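PDB 1RE5: 3-carboxy-cis,cis-muconate cycloisomerase from Pseudomonas putida, which belongs to the fumarase/aspartase-like superfamily of largely helical, four-chain enzymes. Local coordinates for residues D[40-45]-D[207-212]. Numbering follows the deposited sequence.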
# COMPACT_ATOMS: atom_id res chain seq x y z
N ALA D 40 43.73 -3.23 12.38
CA ALA D 40 45.18 -3.39 12.36
C ALA D 40 45.82 -2.13 12.94
O ALA D 40 46.71 -2.20 13.78
CB ALA D 40 45.66 -3.60 10.93
N SER D 41 45.33 -0.97 12.49
CA SER D 41 45.84 0.31 12.96
C SER D 41 45.45 0.60 14.40
O SER D 41 45.75 1.68 14.92
CB SER D 41 45.31 1.43 12.07
OG SER D 41 43.89 1.42 12.08
N ALA D 42 44.78 -0.35 15.04
CA ALA D 42 44.38 -0.20 16.44
C ALA D 42 45.13 -1.24 17.25
O ALA D 42 45.01 -1.32 18.48
CB ALA D 42 42.88 -0.41 16.57
N GLY D 43 45.91 -2.04 16.53
CA GLY D 43 46.71 -3.08 17.16
C GLY D 43 45.94 -4.34 17.48
O GLY D 43 46.25 -5.02 18.46
N LEU D 44 44.94 -4.68 16.68
CA LEU D 44 44.16 -5.88 16.92
C LEU D 44 44.42 -6.95 15.87
O LEU D 44 44.10 -8.12 16.07
CB LEU D 44 42.67 -5.54 16.94
CG LEU D 44 42.06 -5.09 18.27
CD1 LEU D 44 42.23 -6.22 19.27
CD2 LEU D 44 42.73 -3.82 18.77
N VAL D 45 45.01 -6.55 14.75
CA VAL D 45 45.30 -7.49 13.67
C VAL D 45 46.66 -7.25 13.02
O VAL D 45 47.03 -6.12 12.69
CB VAL D 45 44.20 -7.42 12.56
CG1 VAL D 45 44.62 -8.25 11.33
CG2 VAL D 45 42.89 -7.94 13.11
N MET D 207 35.64 2.48 19.99
CA MET D 207 35.57 3.75 19.28
C MET D 207 36.72 3.97 18.32
O MET D 207 36.53 4.47 17.20
CB MET D 207 35.49 4.91 20.28
CG MET D 207 34.17 4.99 21.00
SD MET D 207 32.80 5.01 19.83
CE MET D 207 32.90 6.70 19.25
N PRO D 208 37.95 3.62 18.73
CA PRO D 208 39.08 3.82 17.82
C PRO D 208 38.87 3.02 16.54
O PRO D 208 39.06 3.54 15.44
CB PRO D 208 40.27 3.32 18.63
CG PRO D 208 39.88 3.68 20.03
CD PRO D 208 38.43 3.24 20.07
N VAL D 209 38.46 1.77 16.68
CA VAL D 209 38.24 0.93 15.51
C VAL D 209 37.09 1.49 14.68
O VAL D 209 37.16 1.54 13.45
CB VAL D 209 37.92 -0.53 15.92
CG1 VAL D 209 37.56 -1.36 14.70
CG2 VAL D 209 39.12 -1.15 16.62
N ALA D 210 36.04 1.93 15.38
CA ALA D 210 34.86 2.51 14.74
C ALA D 210 35.20 3.70 13.84
O ALA D 210 34.84 3.73 12.66
CB ALA D 210 33.86 2.93 15.81
N GLU D 211 35.90 4.68 14.41
CA GLU D 211 36.27 5.87 13.66
C GLU D 211 37.20 5.53 12.50
O GLU D 211 37.03 6.04 11.39
CB GLU D 211 36.91 6.89 14.60
CG GLU D 211 36.06 7.05 15.85
CD GLU D 211 36.23 8.39 16.52
OE1 GLU D 211 37.38 8.76 16.83
OE2 GLU D 211 35.19 9.07 16.76
N ALA D 212 38.16 4.66 12.75
CA ALA D 212 39.08 4.24 11.70
C ALA D 212 38.28 3.62 10.56
O ALA D 212 38.50 3.94 9.39
CB ALA D 212 40.07 3.23 12.25
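In V209 chi1 of 175° sets CG1 opposite the backbone N and swings CG2 opposite the carbonyl carbon, and it is CG2 that meets A42. The methyl CB of A42 points at helix 206-217 and lies 3.8 Å from V209 CG2, one methyl against another and the closest approach between 40-45 and 207-212. One turn further along the helix, A212 turns its CB toward the loop and comes within 4.2 Å of S41 OG, a looser van der Waals contact between a methyl and a hydroxyl oxygen. S41 OG is hydrogen-bonded to A38 O, in the last turn of helix 21-40. The loop side is shaped by the end of that helix: a type I turn runs from A40 to G43, G43 N bonds to A40 O at 2.9 Å, and G43 with positive phi completes a Schellman motif. A38 and E39 extend this surface, touching A212 and V209 respectively, while L202 also packs on V209. The contact thus joins the C-terminal end of one helix to the flank of another, far from the centre of the chain. With 122 Å² buried, both sides summed, and S41's hydroxyl bonded within its own chain segment, the fit rests on shape and apolar burial around V209.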